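Local coordinates for protein transcription elongation factor SPT6 (Candida glabrata, PDB 3PJP) that binds the phosphorylated C-terminal repeats of RNA polymerase II through a tandem SH2 domain and probably acts as a histone H3-H4 chaperone during transcription elongation, at residues 89-92 / 93-97. Sequence-based numbering, arbitrary orientation.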
ATOM      1  N   ILE A  89      -6.187  -1.038  15.900  1.00 16.49           N
ATOM      2  CA  ILE A  89      -5.858  -1.288  14.487  1.00 18.94           C
ATOM      3  C   ILE A  89      -6.177  -0.059  13.655  1.00 18.05           C
ATOM      4  O   ILE A  89      -5.386   0.352  12.826  1.00 18.46           O
ATOM      5  CB  ILE A  89      -6.590  -2.522  13.920  1.00 15.59           C
ATOM      6  CG1 ILE A  89      -6.040  -3.800  14.551  1.00 17.65           C
ATOM      7  CG2 ILE A  89      -6.463  -2.601  12.379  1.00 15.00           C
ATOM      8  CD1 ILE A  89      -6.831  -5.036  14.224  1.00 21.90           C
ATOM      9  N   ILE A  90      -7.336   0.549  13.878  1.00 16.42           N
ATOM     10  CA  ILE A  90      -7.665   1.761  13.136  1.00 19.19           C
ATOM     11  C   ILE A  90      -6.643   2.886  13.343  1.00 24.53           C
ATOM     12  O   ILE A  90      -6.216   3.526  12.388  1.00 20.29           O
ATOM     13  CB  ILE A  90      -9.107   2.217  13.436  1.00 19.83           C
ATOM     14  CG1 ILE A  90     -10.082   1.143  12.958  1.00 19.92           C
ATOM     15  CG2 ILE A  90      -9.411   3.554  12.771  1.00 21.08           C
ATOM     16  CD1 ILE A  90     -11.426   1.155  13.676  1.00 27.03           C
ATOM     17  N   VAL A  91      -6.232   3.118  14.585  1.00 19.27           N
ATOM     18  CA  VAL A  91      -5.268   4.179  14.872  1.00 17.94           C
ATOM     19  C   VAL A  91      -3.833   3.876  14.434  1.00 20.46           C
ATOM     20  O   VAL A  91      -3.176   4.720  13.826  1.00 24.79           O
ATOM     21  CB  VAL A  91      -5.265   4.545  16.368  1.00 17.51           C
ATOM     22  CG1 VAL A  91      -4.115   5.482  16.692  1.00 19.56           C
ATOM     23  CG2 VAL A  91      -6.607   5.156  16.739  1.00 20.05           C
ATOM     24  N   GLU A  92      -3.348   2.675  14.728  1.00 16.93           N
ATOM     25  CA  GLU A  92      -1.923   2.390  14.530  1.00 14.05           C
ATOM     26  C   GLU A  92      -1.616   1.759  13.176  1.00 16.84           C
ATOM     27  O   GLU A  92      -0.496   1.893  12.666  1.00 19.47           O
ATOM     28  CB  GLU A  92      -1.386   1.494  15.648  1.00 15.20           C
ATOM     29  CG  GLU A  92      -1.416   2.144  17.045  1.00 19.10           C
ATOM     30  CD  GLU A  92      -0.985   1.181  18.128  1.00 17.83           C
ATOM     31  OE1 GLU A  92      -0.635   0.029  17.792  1.00 25.47           O
ATOM     32  OE2 GLU A  92      -1.011   1.569  19.321  1.00 20.85           O
ATOM     33  N   TYR A  93      -2.573   1.019  12.626  1.00 19.80           N
ATOM     34  CA  TYR A  93      -2.384   0.350  11.344  1.00 14.27           C
ATOM     35  C   TYR A  93      -3.018   1.139  10.202  1.00 16.07           C
ATOM     36  O   TYR A  93      -2.323   1.642   9.320  1.00 18.69           O
ATOM     37  CB  TYR A  93      -2.960  -1.069  11.362  1.00 19.15           C
ATOM     38  CG  TYR A  93      -2.825  -1.777  10.025  1.00 15.64           C
ATOM     39  CD1 TYR A  93      -1.681  -2.501   9.714  1.00 19.49           C
ATOM     40  CD2 TYR A  93      -3.830  -1.702   9.072  1.00 21.71           C
ATOM     41  CE1 TYR A  93      -1.551  -3.138   8.491  1.00 21.77           C
ATOM     42  CE2 TYR A  93      -3.710  -2.332   7.861  1.00 29.41           C
ATOM     43  CZ  TYR A  93      -2.564  -3.046   7.574  1.00 28.45           C
ATOM     44  OH  TYR A  93      -2.446  -3.674   6.358  1.00 30.05           O
ATOM     45  N   LEU A  94      -4.344   1.255  10.211  1.00 16.96           N
ATOM     46  CA  LEU A  94      -5.029   1.859   9.072  1.00 17.49           C
ATOM     47  C   LEU A  94      -4.714   3.343   8.864  1.00 18.33           C
ATOM     48  O   LEU A  94      -4.420   3.758   7.747  1.00 17.77           O
ATOM     49  CB  LEU A  94      -6.549   1.656   9.148  1.00 16.14           C
ATOM     50  CG  LEU A  94      -7.260   2.137   7.885  1.00 17.56           C
ATOM     51  CD1 LEU A  94      -6.807   1.376   6.650  1.00 19.24           C
ATOM     52  CD2 LEU A  94      -8.782   2.046   8.035  1.00 17.79           C
ATOM     53  N   GLN A  95      -4.806   4.149   9.912  1.00 17.55           N
ATOM     54  CA  GLN A  95      -4.563   5.580   9.761  1.00 19.52           C
ATOM     55  C   GLN A  95      -3.121   5.836   9.303  1.00 20.15           C
ATOM     56  O   GLN A  95      -2.843   6.813   8.610  1.00 20.83           O
ATOM     57  CB  GLN A  95      -4.922   6.351  11.039  1.00 22.41           C
ATOM     58  CG  GLN A  95      -6.424   6.651  11.139  1.00 28.23           C
ATOM     59  CD  GLN A  95      -6.865   7.147  12.511  1.00 34.45           C
ATOM     60  OE1 GLN A  95      -6.051   7.606  13.314  1.00 35.57           O
ATOM     61  NE2 GLN A  95      -8.165   7.050  12.784  1.00 40.40           N
ATOM     62  N   ASN A  96      -2.220   4.940   9.684  1.00 18.17           N
ATOM     63  CA  ASN A  96      -0.834   5.020   9.249  1.00 21.96           C
ATOM     64  C   ASN A  96      -0.677   4.760   7.771  1.00 20.09           C
ATOM     65  O   ASN A  96      -0.011   5.510   7.064  1.00 18.89           O
ATOM     66  CB  ASN A  96       0.030   4.032  10.019  1.00 25.56           C
ATOM     67  CG  ASN A  96       0.832   4.705  11.080  1.00 27.03           C
ATOM     68  OD1 ASN A  96       1.383   5.783  10.855  1.00 28.71           O
ATOM     69  ND2 ASN A  96       0.902   4.089  12.261  1.00 36.71           N
ATOM     70  N   LYS A  97      -1.260   3.659   7.326  1.00 16.12           N
ATOM     71  CA  LYS A  97      -1.267   3.322   5.917  1.00 13.93           C
ATOM     72  C   LYS A  97      -1.858   4.452   5.070  1.00 17.59           C
ATOM     73  O   LYS A  97      -1.347   4.764   3.989  1.00 15.65           O
ATOM     74  CB  LYS A  97      -2.025   2.019   5.711  1.00 20.94           C
ATOM     75  CG  LYS A  97      -1.392   1.093   4.731  1.00 28.70           C
ATOM     76  CD  LYS A  97      -2.050  -0.268   4.740  1.00 25.88           C
ATOM     77  CE  LYS A  97      -1.267  -1.217   3.849  1.00 24.02           C
ATOM     78  NZ  LYS A  97      -1.785  -2.602   3.936  1.00 23.36           N
TER
HETATM   79  O   HOH W   1      -3.522   7.532  13.597  1.00 31.02           O
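The carbonyl of Ile-89 serves two donors at once: Tyr-93 N lies 2.9 Å from Ile-89 O in a bent bond (142° at the hydrogen) of four-residue, alpha-helical spacing, while Leu-94 N, at 3.0 Å from the same oxygen, makes the straighter one. Ile-89 and Tyr-93 also point their side chains the same way, CG2 of the former lying 4.0 Å from CB of the latter. Tyr-93, with CG anti to the backbone N (chi1 178°), touches Val-78 and Tyr-83 with its side chain; its hydroxyl takes a hydrogen bond from Lys-97 NZ and is also hydrogen-bonded to Glu-79, which forms a salt bridge with that lysine. Next along, Ile-90 O receives Gln-95 N at 2.9 Å, so that this bond and the one from Leu-94 N to Ile-89 O both span five residues, as in a pi-type turn, and Ile-90 CG2 packs 3.7 Å from Gln-95 NE2.

Such a widened turn illustrates how an alpha-helix can absorb a local irregularity without breaking, here in helix 86-105 of the N-terminal SH2 fold, which lies against its central sheet.

Val-91 O lacks a direct amide donor from 93-97; a water bridges it to Gln-95 OE1, donating to both. Glu-92 O is instead gripped by a side chain: Asn-96 ND2 sits 2.6 Å from Glu-92 O, with the oxygen in the amide plane of Asn-96 and a nearly linear N-H (173°), though the donor stands above the carbonyl plane. The carboxylate of Glu-92 turns back to Gln-88.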